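Hypothetical Membrane Spanning Protein (Bacillus cereus, PDB 2FB5) catalyses the condensation of two ATP molecules into the signalling nucleotide cyclic di-AMP, and is required for efficient spore formation. Local coordinates at residues A[20-25]-A[55-60]; A[96-101]-A[138-143]; A[108-113]-A[145-150]. All coordinates share one frame; numbering follows the deposited sequence.

Overall arrangement
Contact 1 comes first along the chain and lies wholly in the N-terminal CdaS region, where helix 4-35 packs antiparallel on helix 47-70. Contacts 2 and 3 belong to the nucleotide-binding DisA-type region and lie on the opposite side of the chain's centre; their centres are about 29 and about 37 Å from that of contact 1. Between themselves they are about 11 Å apart, centre to centre, with segments that alternate in sequence. Both build one mixed sheet: strands 94-98 and 137-141 meet in contact 2, strands 112-117 and 144-150 in contact 3, and 137-141 lies beside 144-150. A helical hairpin is thus joined to the sheet of the cyclase region.

Contact 1: A[20-25]-A[55-60]; sequences QMIEIA and ANVQTL
Met21 packs into the angle formed by Asn56, Val57 and Leu60, and this is the tight part of the contact. Its CB points toward the other helix and is 3.5 Å from Leu60 CD2, and its CG is the same 3.5 Å from Asn56 CB. The first torsion (chi1 -165°) sets CG opposite the backbone N, against Asn56 CB and Val57 CG2; bends at the next two torsions then fold the sulfur and methyl over Asn56, with Met21 SD 3.7 Å from Asn56 CB. Val57 CG2 closes in on Met21 CG at 3.6 Å. The looser side is at Ile22, on the surface, where a single branch does the touching: the Ile22 and Val57 side chains cross at about a right angle, Ile22 CG1 lying 3.7 Å from Val57 CG1. No hydrogen bond joins the two segments. Their axes approach to 8.9 Å at 166°, as in the arms of an antiparallel helical hairpin, held here by apolar contacts. Further along the same interface Ile24 meets Met53 and Ala25 meets Ile50, both on helix 47-70, while Gln58 and Thr59 touch Ser204, just past the C-terminal strand 199-203.

Contact 2: A[96-101]-A[138-143]; sequences IVVERN and VLVKNN
Ile96, Val97 and Val98 pair in parallel with Val138, Leu139 and Val140, the two strands twisted by -25° and joined by Val97 N to Val138 O (2.8 Å), Val140 N to Val97 O (2.8 Å) and Glu99 N to Val140 O (3.0 Å). Val97 therefore uses both its N-H and its carbonyl on the same neighbour. On one face of the sheet the Ile96 and Val140 side chains cross at a slant and touch through their CG2 methyls, 3.9 Å apart. On the other, Val97 CG1 touches Leu139 CD1 at 3.8 Å. These strands lie inside the mixed sheet of the DisA-type nucleotide-binding domain: 94-98 is flanked on its far side by 181-185, and 137-141 by 144-150. The chain between them carries strand 112-117 and helix 120-126, and Leu123 of that helix packs on Ile96 and Val138. Beyond the last pair the strands give way to a polar end. Glu99, its CG opposite the backbone N (chi1 -169°), extends beyond CG and is crossed at a slant by Lys141, whose chain bends about CB-CG to bring the ammonium round. The salt bridge from Lys141 NZ to Glu99 OE2 is 2.9 Å long and arrives from above the carboxylate plane, 60° out of it. A water accepts from Lys141 NZ and donates to Arg100 O, 2.6 Å away; a second is held between Asn142 N and Glu99 O. The Arg100 guanidinium turns the other way, bonding to Tyr69 O through NE and to Asp179 O through NH1.

Contact 3: A[108-113]-A[145-150]; sequences IQTGTT and IVSAAN
Ile108 CG2 comes over one face of the Asn150 carboxamide, 3.9 Å from Asn150 CG, while the backbone of Ala148 lies over the other; Gly111 N and Ser147 OG sit near the edges. Asn150 belongs to a G1 beta bulge, in which Ala149 and Asn150 both face Ala137 on the adjacent strand, and Ala149 takes the positive phi (57°) of the bulge. Just before it the two segments pair antiparallel. Thr112 and Ala148 make the hydrogen-bonded pair, with two 3.0 Å bonds: Thr112 N to Ala148 O and Ala148 N to Thr112 O. Thr113 and Ser147 follow as a non-hydrogen-bonded pair. Strand 112-117 is the outermost on this side of the chain's own sheet, and the loop leading into it lies close to the bulge, Gly111 CA resting 3.4 Å from Ala149 O. On the face that carries Thr112 and Ala148, Ala148 packs on Ile126 of helix 120-126. The Ser147 hydroxyl stands between its backbone N and carbonyl carbon (chi1 48°), where a water donates to Ser147 OG at 2.7 Å and also bonds Thr110 OG1, 2.9 Å away.

Contact 1: A[20-25]-A[55-60]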
ATOM      1  N   GLN A  20       7.194 -18.147  11.837  1.00 26.59           N
ATOM      2  CA  GLN A  20       7.810 -18.616  13.079  1.00 27.71           C
ATOM      3  C   GLN A  20       7.418 -20.058  13.426  1.00 27.12           C
ATOM      4  O   GLN A  20       8.258 -20.827  13.882  1.00 27.46           O
ATOM      5  CB  GLN A  20       7.493 -17.679  14.243  1.00 27.81           C
ATOM      6  CG  GLN A  20       8.170 -16.292  14.154  1.00 28.64           C
ATOM      7  CD  GLN A  20       7.775 -15.370  15.307  1.00 30.10           C
ATOM      8  OE1 GLN A  20       6.680 -15.483  15.864  1.00 34.34           O
ATOM      9  NE2 GLN A  20       8.666 -14.439  15.659  1.00 32.16           N
ATOM     10  N   MET A  21       6.166 -20.440  13.201  1.00 26.89           N
ATOM     11  CA  MET A  21       5.788 -21.838  13.419  1.00 26.80           C
ATOM     12  C   MET A  21       6.440 -22.778  12.419  1.00 25.97           C
ATOM     13  O   MET A  21       6.790 -23.896  12.774  1.00 24.81           O
ATOM     14  CB  MET A  21       4.274 -22.067  13.435  1.00 27.14           C
ATOM     15  CG  MET A  21       3.908 -23.463  14.020  1.00 29.44           C
ATOM     16  SD  MET A  21       4.396 -23.687  15.767  1.00 37.02           S
ATOM     17  CE  MET A  21       3.597 -22.166  16.368  1.00 30.95           C
ATOM     18  N   ILE A  22       6.588 -22.328  11.174  1.00 25.93           N
ATOM     19  CA  ILE A  22       7.285 -23.115  10.165  1.00 26.10           C
ATOM     20  C   ILE A  22       8.743 -23.335  10.594  1.00 27.15           C
ATOM     21  O   ILE A  22       9.255 -24.444  10.471  1.00 26.82           O
ATOM     22  CB  ILE A  22       7.211 -22.466   8.752  1.00 25.77           C
ATOM     23  CG1 ILE A  22       5.759 -22.471   8.238  1.00 24.86           C
ATOM     24  CG2 ILE A  22       8.169 -23.177   7.770  1.00 25.53           C
ATOM     25  CD1 ILE A  22       5.522 -21.743   6.888  1.00 25.57           C
ATOM     26  N   GLU A  23       9.393 -22.288  11.113  1.00 28.02           N
ATOM     27  CA  GLU A  23      10.776 -22.401  11.591  1.00 29.49           C
ATOM     28  C   GLU A  23      10.898 -23.379  12.750  1.00 28.80           C
ATOM     29  O   GLU A  23      11.858 -24.139  12.818  1.00 28.68           O
ATOM     30  CB  GLU A  23      11.336 -21.048  12.028  1.00 29.74           C
ATOM     31  CG  GLU A  23      11.527 -20.053  10.911  1.00 31.69           C
ATOM     32  CD  GLU A  23      12.057 -18.714  11.406  1.00 33.41           C
ATOM     33  OE1 GLU A  23      11.756 -18.311  12.562  1.00 38.74           O
ATOM     34  OE2 GLU A  23      12.773 -18.062  10.628  1.00 38.99           O
ATOM     35  N   ILE A  24       9.928 -23.351  13.659  1.00 28.43           N
ATOM     36  CA  ILE A  24       9.890 -24.282  14.787  1.00 28.33           C
ATOM     37  C   ILE A  24       9.814 -25.749  14.307  1.00 28.00           C
ATOM     38  O   ILE A  24      10.546 -26.617  14.806  1.00 26.96           O
ATOM     39  CB  ILE A  24       8.732 -23.928  15.739  1.00 28.48           C
ATOM     40  CG1 ILE A  24       9.046 -22.601  16.459  1.00 28.34           C
ATOM     41  CG2 ILE A  24       8.478 -25.060  16.747  1.00 29.48           C
ATOM     42  CD1 ILE A  24       7.879 -22.040  17.264  1.00 28.96           C
ATOM     43  N   ALA A  25       8.954 -26.000  13.313  1.00 27.08           N
ATOM     44  CA  ALA A  25       8.823 -27.325  12.710  1.00 26.74           C
ATOM     45  C   ALA A  25      10.103 -27.750  11.992  1.00 26.68           C
ATOM     46  O   ALA A  25      10.541 -28.896  12.124  1.00 26.28           O
ATOM     47  CB  ALA A  25       7.634 -27.364  11.740  1.00 26.61           C
ATOM     48  N   ALA A  55       0.126 -28.812  12.595  1.00 26.98           N
ATOM     49  CA  ALA A  55      -1.254 -28.385  12.823  1.00 27.34           C
ATOM     50  C   ALA A  55      -1.317 -26.884  13.120  1.00 27.33           C
ATOM     51  O   ALA A  55      -2.223 -26.195  12.649  1.00 27.59           O
ATOM     52  CB  ALA A  55      -1.883 -29.193  13.958  1.00 27.93           C
ATOM     53  N   ASN A  56      -0.358 -26.394  13.911  1.00 27.06           N
ATOM     54  CA  ASN A  56      -0.211 -24.970  14.189  1.00 26.77           C
ATOM     55  C   ASN A  56       0.135 -24.151  12.938  1.00 26.56           C
ATOM     56  O   ASN A  56      -0.391 -23.058  12.756  1.00 26.81           O
ATOM     57  CB  ASN A  56       0.851 -24.738  15.268  1.00 27.17           C
ATOM     58  CG  ASN A  56       0.402 -25.190  16.658  1.00 28.05           C
ATOM     59  OD1 ASN A  56      -0.778 -25.437  16.899  1.00 29.88           O
ATOM     60  ND2 ASN A  56       1.354 -25.287  17.579  1.00 26.62           N
ATOM     61  N   VAL A  57       1.025 -24.660  12.091  1.00 25.72           N
ATOM     62  CA  VAL A  57       1.330 -23.989  10.825  1.00 25.46           C
ATOM     63  C   VAL A  57       0.037 -23.821  10.038  1.00 25.70           C
ATOM     64  O   VAL A  57      -0.241 -22.739   9.536  1.00 25.00           O
ATOM     65  CB  VAL A  57       2.390 -24.747   9.965  1.00 25.43           C
ATOM     66  CG1 VAL A  57       2.499 -24.144   8.560  1.00 25.62           C
ATOM     67  CG2 VAL A  57       3.763 -24.727  10.638  1.00 24.88           C
ATOM     68  N   GLN A  58      -0.751 -24.891   9.949  1.00 26.21           N
ATOM     69  CA  GLN A  58      -1.993 -24.876   9.172  1.00 27.80           C
ATOM     70  C   GLN A  58      -2.982 -23.846   9.732  1.00 27.08           C
ATOM     71  O   GLN A  58      -3.583 -23.099   8.979  1.00 27.23           O
ATOM     72  CB  GLN A  58      -2.605 -26.289   9.069  1.00 28.58           C
ATOM     73  CG  GLN A  58      -3.951 -26.344   8.346  1.00 33.44           C
ATOM     74  CD  GLN A  58      -3.985 -27.302   7.141  1.00 39.22           C
ATOM     75  OE1 GLN A  58      -3.491 -28.432   7.205  1.00 42.84           O
ATOM     76  NE2 GLN A  58      -4.590 -26.846   6.043  1.00 40.21           N
ATOM     77  N   THR A  59      -3.110 -23.797  11.054  1.00 26.82           N
ATOM     78  CA  THR A  59      -4.019 -22.875  11.723  1.00 27.16           C
ATOM     79  C   THR A  59      -3.604 -21.422  11.526  1.00 26.46           C
ATOM     80  O   THR A  59      -4.438 -20.571  11.211  1.00 26.78           O
ATOM     81  CB  THR A  59      -4.108 -23.209  13.224  1.00 27.75           C
ATOM     82  OG1 THR A  59      -4.631 -24.539  13.351  1.00 30.27           O
ATOM     83  CG2 THR A  59      -5.030 -22.233  13.942  1.00 28.47           C
ATOM     84  N   LEU A  60      -2.314 -21.141  11.695  1.00 25.71           N
ATOM     85  CA  LEU A  60      -1.786 -19.780  11.541  1.00 24.77           C
ATOM     86  C   LEU A  60      -1.941 -19.307  10.101  1.00 24.27           C
ATOM     87  O   LEU A  60      -2.371 -18.178   9.852  1.00 23.56           O
ATOM     88  CB  LEU A  60      -0.313 -19.750  11.942  1.00 25.08           C
ATOM     89  CG  LEU A  60       0.123 -19.353  13.368  1.00 27.85           C
ATOM     90  CD1 LEU A  60      -0.965 -19.409  14.411  1.00 29.11           C
ATOM     91  CD2 LEU A  60       1.290 -20.246  13.793  1.00 29.62           C
TER

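Contact 2: A[96-101]-A[138-143]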
ATOM      1  N   ILE A  96     -20.733 -20.130   2.095  1.00 20.97           N
ATOM      2  CA  ILE A  96     -20.796 -18.703   2.421  1.00 20.70           C
ATOM      3  C   ILE A  96     -19.943 -17.862   1.481  1.00 20.61           C
ATOM      4  O   ILE A  96     -18.710 -17.935   1.509  1.00 21.04           O
ATOM      5  CB  ILE A  96     -20.350 -18.412   3.886  1.00 20.53           C
ATOM      6  CG1 ILE A  96     -21.217 -19.210   4.879  1.00 20.97           C
ATOM      7  CG2 ILE A  96     -20.414 -16.906   4.151  1.00 20.08           C
ATOM      8  CD1 ILE A  96     -20.844 -19.036   6.382  1.00 21.38           C
ATOM      9  N   VAL A  97     -20.613 -17.068   0.653  1.00 21.38           N
ATOM     10  CA  VAL A  97     -19.958 -16.164  -0.299  1.00 21.17           C
ATOM     11  C   VAL A  97     -19.634 -14.843   0.406  1.00 21.79           C
ATOM     12  O   VAL A  97     -20.529 -14.204   0.964  1.00 21.27           O
ATOM     13  CB  VAL A  97     -20.893 -15.848  -1.487  1.00 21.80           C
ATOM     14  CG1 VAL A  97     -20.266 -14.804  -2.421  1.00 22.36           C
ATOM     15  CG2 VAL A  97     -21.223 -17.124  -2.274  1.00 19.47           C
ATOM     16  N   VAL A  98     -18.368 -14.431   0.390  1.00 21.57           N
ATOM     17  CA  VAL A  98     -18.051 -13.092   0.851  1.00 21.68           C
ATOM     18  C   VAL A  98     -17.724 -12.219  -0.351  1.00 21.79           C
ATOM     19  O   VAL A  98     -16.723 -12.447  -1.030  1.00 21.76           O
ATOM     20  CB  VAL A  98     -16.894 -13.072   1.866  1.00 22.15           C
ATOM     21  CG1 VAL A  98     -16.698 -11.660   2.395  1.00 21.02           C
ATOM     22  CG2 VAL A  98     -17.180 -14.061   2.994  1.00 21.50           C
ATOM     23  N   GLU A  99     -18.595 -11.247  -0.618  1.00 21.39           N
ATOM     24  CA  GLU A  99     -18.390 -10.285  -1.686  1.00 21.80           C
ATOM     25  C   GLU A  99     -17.125  -9.488  -1.424  1.00 22.01           C
ATOM     26  O   GLU A  99     -16.883  -9.030  -0.288  1.00 21.18           O
ATOM     27  CB  GLU A  99     -19.579  -9.328  -1.802  1.00 21.96           C
ATOM     28  CG  GLU A  99     -19.551  -8.480  -3.068  1.00 21.80           C
ATOM     29  CD  GLU A  99     -20.840  -7.692  -3.294  1.00 23.29           C
ATOM     30  OE1 GLU A  99     -21.937  -8.223  -3.012  1.00 24.77           O
ATOM     31  OE2 GLU A  99     -20.749  -6.534  -3.755  1.00 25.02           O
ATOM     32  N   ARG A 100     -16.312  -9.344  -2.466  1.00 21.82           N
ATOM     33  CA  ARG A 100     -15.068  -8.580  -2.344  1.00 22.81           C
ATOM     34  C   ARG A 100     -15.154  -7.320  -3.226  1.00 23.29           C
ATOM     35  O   ARG A 100     -16.077  -6.521  -3.034  1.00 23.19           O
ATOM     36  CB  ARG A 100     -13.819  -9.488  -2.548  1.00 21.74           C
ATOM     37  CG  ARG A 100     -13.640 -10.490  -1.374  1.00 22.20           C
ATOM     38  CD  ARG A 100     -12.515 -11.513  -1.564  1.00 22.94           C
ATOM     39  NE  ARG A 100     -11.173 -10.990  -1.293  1.00 22.82           N
ATOM     40  CZ  ARG A 100     -10.214 -10.882  -2.212  1.00 25.28           C
ATOM     41  NH1 ARG A 100     -10.447 -11.249  -3.464  1.00 22.26           N
ATOM     42  NH2 ARG A 100      -9.022 -10.408  -1.884  1.00 24.13           N
ATOM     43  N   ASN A 101     -14.236  -7.123  -4.168  1.00 23.94           N
ATOM     44  CA  ASN A 101     -14.272  -5.898  -4.970  1.00 25.85           C
ATOM     45  C   ASN A 101     -15.340  -5.903  -6.077  1.00 26.54           C
ATOM     46  O   ASN A 101     -15.810  -4.841  -6.495  1.00 27.22           O
ATOM     47  CB  ASN A 101     -12.889  -5.551  -5.554  1.00 26.40           C
ATOM     48  CG  ASN A 101     -12.870  -4.174  -6.238  1.00 29.85           C
ATOM     49  OD1 ASN A 101     -13.195  -3.169  -5.613  1.00 31.86           O
ATOM     50  ND2 ASN A 101     -12.540  -4.140  -7.541  1.00 31.35           N
ATOM     51  N   VAL A 138     -25.240 -18.592   1.285  1.00 21.47           N
ATOM     52  CA  VAL A 138     -25.417 -17.290   1.906  1.00 21.07           C
ATOM     53  C   VAL A 138     -24.511 -16.284   1.193  1.00 21.10           C
ATOM     54  O   VAL A 138     -23.378 -16.610   0.846  1.00 21.59           O
ATOM     55  CB  VAL A 138     -25.082 -17.352   3.417  1.00 21.04           C
ATOM     56  CG1 VAL A 138     -24.653 -15.992   3.954  1.00 20.02           C
ATOM     57  CG2 VAL A 138     -26.282 -17.866   4.174  1.00 21.04           C
ATOM     58  N   LEU A 139     -25.018 -15.077   0.968  1.00 20.68           N
ATOM     59  CA  LEU A 139     -24.205 -13.978   0.457  1.00 20.76           C
ATOM     60  C   LEU A 139     -23.964 -12.983   1.581  1.00 20.72           C
ATOM     61  O   LEU A 139     -24.916 -12.531   2.214  1.00 19.85           O
ATOM     62  CB  LEU A 139     -24.918 -13.263  -0.688  1.00 20.24           C
ATOM     63  CG  LEU A 139     -24.318 -11.939  -1.208  1.00 21.07           C
ATOM     64  CD1 LEU A 139     -22.836 -12.099  -1.581  1.00 19.35           C
ATOM     65  CD2 LEU A 139     -25.126 -11.452  -2.414  1.00 21.78           C
ATOM     66  N   VAL A 140     -22.698 -12.628   1.799  1.00 20.81           N
ATOM     67  CA  VAL A 140     -22.321 -11.658   2.830  1.00 21.38           C
ATOM     68  C   VAL A 140     -21.740 -10.429   2.117  1.00 22.06           C
ATOM     69  O   VAL A 140     -20.880 -10.568   1.245  1.00 22.01           O
ATOM     70  CB  VAL A 140     -21.264 -12.260   3.792  1.00 22.24           C
ATOM     71  CG1 VAL A 140     -20.563 -11.178   4.611  1.00 20.87           C
ATOM     72  CG2 VAL A 140     -21.884 -13.325   4.700  1.00 22.05           C
ATOM     73  N   LYS A 141     -22.241  -9.246   2.461  1.00 21.44           N
ATOM     74  CA  LYS A 141     -21.640  -8.001   2.005  1.00 21.78           C
ATOM     75  C   LYS A 141     -21.268  -7.237   3.260  1.00 21.93           C
ATOM     76  O   LYS A 141     -22.145  -6.779   3.979  1.00 21.44           O
ATOM     77  CB  LYS A 141     -22.621  -7.192   1.166  1.00 21.96           C
ATOM     78  CG  LYS A 141     -22.167  -5.776   0.824  1.00 24.12           C
ATOM     79  CD  LYS A 141     -21.079  -5.777  -0.240  1.00 27.45           C
ATOM     80  CE  LYS A 141     -20.811  -4.373  -0.755  1.00 29.05           C
ATOM     81  NZ  LYS A 141     -19.911  -4.439  -1.945  1.00 28.73           N
ATOM     82  N   ASN A 142     -19.966  -7.117   3.510  1.00 22.00           N
ATOM     83  CA  ASN A 142     -19.450  -6.451   4.710  1.00 22.58           C
ATOM     84  C   ASN A 142     -20.022  -7.091   5.980  1.00 22.22           C
ATOM     85  O   ASN A 142     -19.703  -8.246   6.269  1.00 22.65           O
ATOM     86  CB  ASN A 142     -19.665  -4.922   4.632  1.00 22.53           C
ATOM     87  CG  ASN A 142     -18.793  -4.147   5.621  1.00 25.20           C
ATOM     88  OD1 ASN A 142     -17.884  -4.701   6.251  1.00 25.95           O
ATOM     89  ND2 ASN A 142     -19.074  -2.847   5.761  1.00 25.73           N
ATOM     90  N   ASN A 143     -20.880  -6.382   6.718  1.00 21.84           N
ATOM     91  CA  ASN A 143     -21.405  -6.902   7.977  1.00 21.22           C
ATOM     92  C   ASN A 143     -22.887  -7.297   7.893  1.00 21.05           C
ATOM     93  O   ASN A 143     -23.580  -7.357   8.913  1.00 19.21           O
ATOM     94  CB  ASN A 143     -21.168  -5.904   9.140  1.00 21.49           C
ATOM     95  CG  ASN A 143     -19.721  -5.440   9.229  1.00 22.86           C
ATOM     96  OD1 ASN A 143     -19.439  -4.226   9.259  1.00 24.74           O
ATOM     97  ND2 ASN A 143     -18.794  -6.393   9.254  1.00 19.70           N
TER
HETATM   98  O   HOH W   1     -17.334  -5.698  -0.926  1.00 26.80           O
HETATM   99  O   HOH W   2     -18.037  -8.027   1.956  1.00 29.70           O

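Contact 3: A[108-113]-A[145-150]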
ATOM      1  N   ILE A 108     -25.412 -14.470  -9.204  1.00 24.48           N
ATOM      2  CA  ILE A 108     -26.087 -15.215  -8.154  1.00 24.71           C
ATOM      3  C   ILE A 108     -27.590 -15.103  -8.359  1.00 24.86           C
ATOM      4  O   ILE A 108     -28.114 -14.003  -8.542  1.00 25.47           O
ATOM      5  CB  ILE A 108     -25.689 -14.658  -6.755  1.00 24.39           C
ATOM      6  CG1 ILE A 108     -24.208 -14.948  -6.467  1.00 24.34           C
ATOM      7  CG2 ILE A 108     -26.625 -15.185  -5.661  1.00 24.86           C
ATOM      8  CD1 ILE A 108     -23.685 -14.370  -5.099  1.00 24.02           C
ATOM      9  N   GLN A 109     -28.282 -16.236  -8.351  1.00 24.91           N
ATOM     10  CA  GLN A 109     -29.735 -16.205  -8.358  1.00 25.54           C
ATOM     11  C   GLN A 109     -30.216 -16.225  -6.905  1.00 24.45           C
ATOM     12  O   GLN A 109     -29.965 -17.185  -6.168  1.00 24.17           O
ATOM     13  CB  GLN A 109     -30.313 -17.374  -9.158  1.00 25.81           C
ATOM     14  CG  GLN A 109     -29.854 -17.383 -10.634  1.00 31.06           C
ATOM     15  CD  GLN A 109     -28.833 -18.472 -10.919  1.00 36.28           C
ATOM     16  OE1 GLN A 109     -29.201 -19.627 -11.122  1.00 39.53           O
ATOM     17  NE2 GLN A 109     -27.541 -18.109 -10.941  1.00 39.09           N
ATOM     18  N   THR A 110     -30.894 -15.154  -6.507  1.00 24.11           N
ATOM     19  CA  THR A 110     -31.290 -14.952  -5.109  1.00 23.81           C
ATOM     20  C   THR A 110     -32.343 -15.967  -4.665  1.00 23.90           C
ATOM     21  O   THR A 110     -33.309 -16.222  -5.384  1.00 23.61           O
ATOM     22  CB  THR A 110     -31.804 -13.515  -4.873  1.00 23.85           C
ATOM     23  OG1 THR A 110     -30.789 -12.587  -5.250  1.00 23.25           O
ATOM     24  CG2 THR A 110     -32.143 -13.280  -3.386  1.00 22.79           C
ATOM     25  N   GLY A 111     -32.140 -16.554  -3.484  1.00 23.42           N
ATOM     26  CA  GLY A 111     -33.150 -17.399  -2.870  1.00 23.35           C
ATOM     27  C   GLY A 111     -34.090 -16.510  -2.087  1.00 23.48           C
ATOM     28  O   GLY A 111     -35.086 -16.040  -2.611  1.00 23.38           O
ATOM     29  N   THR A 112     -33.746 -16.264  -0.827  1.00 22.81           N
ATOM     30  CA  THR A 112     -34.521 -15.413   0.065  1.00 22.79           C
ATOM     31  C   THR A 112     -33.652 -14.236   0.501  1.00 22.43           C
ATOM     32  O   THR A 112     -32.517 -14.428   0.910  1.00 22.63           O
ATOM     33  CB  THR A 112     -34.945 -16.217   1.315  1.00 23.07           C
ATOM     34  OG1 THR A 112     -35.975 -17.148   0.952  1.00 24.07           O
ATOM     35  CG2 THR A 112     -35.469 -15.317   2.436  1.00 23.05           C
ATOM     36  N   THR A 113     -34.190 -13.022   0.417  1.00 21.77           N
ATOM     37  CA  THR A 113     -33.467 -11.824   0.844  1.00 21.04           C
ATOM     38  C   THR A 113     -33.655 -11.631   2.347  1.00 20.57           C
ATOM     39  O   THR A 113     -34.786 -11.684   2.844  1.00 19.97           O
ATOM     40  CB  THR A 113     -33.984 -10.585   0.074  1.00 21.14           C
ATOM     41  OG1 THR A 113     -33.584 -10.686  -1.297  1.00 21.16           O
ATOM     42  CG2 THR A 113     -33.412  -9.279   0.645  1.00 21.13           C
ATOM     43  N   ILE A 145     -25.793 -10.161   6.151  1.00 20.13           N
ATOM     44  CA  ILE A 145     -26.161 -11.339   5.398  1.00 20.07           C
ATOM     45  C   ILE A 145     -27.202 -10.823   4.419  1.00 20.17           C
ATOM     46  O   ILE A 145     -28.320 -10.482   4.808  1.00 20.34           O
ATOM     47  CB  ILE A 145     -26.712 -12.453   6.340  1.00 20.32           C
ATOM     48  CG1 ILE A 145     -25.580 -12.972   7.244  1.00 20.00           C
ATOM     49  CG2 ILE A 145     -27.381 -13.595   5.554  1.00 19.90           C
ATOM     50  CD1 ILE A 145     -26.048 -13.820   8.422  1.00 20.11           C
ATOM     51  N   VAL A 146     -26.818 -10.707   3.153  1.00 19.44           N
ATOM     52  CA  VAL A 146     -27.722 -10.158   2.146  1.00 19.03           C
ATOM     53  C   VAL A 146     -28.887 -11.122   1.923  1.00 18.95           C
ATOM     54  O   VAL A 146     -30.052 -10.716   1.924  1.00 19.18           O
ATOM     55  CB  VAL A 146     -26.993  -9.890   0.792  1.00 19.21           C
ATOM     56  CG1 VAL A 146     -27.958  -9.299  -0.241  1.00 19.11           C
ATOM     57  CG2 VAL A 146     -25.796  -8.958   0.986  1.00 19.06           C
ATOM     58  N   SER A 147     -28.559 -12.398   1.714  1.00 19.23           N
ATOM     59  CA  SER A 147     -29.519 -13.395   1.290  1.00 19.21           C
ATOM     60  C   SER A 147     -29.000 -14.794   1.575  1.00 20.03           C
ATOM     61  O   SER A 147     -27.816 -14.972   1.876  1.00 19.98           O
ATOM     62  CB  SER A 147     -29.779 -13.248  -0.216  1.00 19.02           C
ATOM     63  OG  SER A 147     -28.551 -13.145  -0.910  1.00 19.56           O
ATOM     64  N   ALA A 148     -29.890 -15.782   1.451  1.00 20.12           N
ATOM     65  CA  ALA A 148     -29.561 -17.185   1.694  1.00 20.29           C
ATOM     66  C   ALA A 148     -30.288 -18.055   0.687  1.00 20.55           C
ATOM     67  O   ALA A 148     -31.152 -17.570  -0.045  1.00 20.03           O
ATOM     68  CB  ALA A 148     -29.957 -17.586   3.127  1.00 20.66           C
ATOM     69  N   ALA A 149     -29.961 -19.345   0.676  1.00 21.09           N
ATOM     70  CA  ALA A 149     -30.539 -20.292  -0.274  1.00 21.76           C
ATOM     71  C   ALA A 149     -30.288 -19.846  -1.724  1.00 22.11           C
ATOM     72  O   ALA A 149     -31.077 -20.136  -2.637  1.00 22.58           O
ATOM     73  CB  ALA A 149     -32.033 -20.496   0.008  1.00 22.03           C
ATOM     74  N   ASN A 150     -29.183 -19.127  -1.929  1.00 22.44           N
ATOM     75  CA  ASN A 150     -28.842 -18.606  -3.263  1.00 22.82           C
ATOM     76  C   ASN A 150     -28.307 -19.721  -4.165  1.00 23.00           C
ATOM     77  O   ASN A 150     -27.736 -20.700  -3.675  1.00 22.57           O
ATOM     78  CB  ASN A 150     -27.808 -17.465  -3.163  1.00 22.54           C
ATOM     79  CG  ASN A 150     -28.301 -16.275  -2.339  1.00 23.33           C
ATOM     80  OD1 ASN A 150     -27.564 -15.723  -1.512  1.00 27.92           O
ATOM     81  ND2 ASN A 150     -29.542 -15.882  -2.545  1.00 21.68           N
TER
HETATM   82  O   HOH W   3     -29.116 -11.608  -3.112  1.00 25.95           O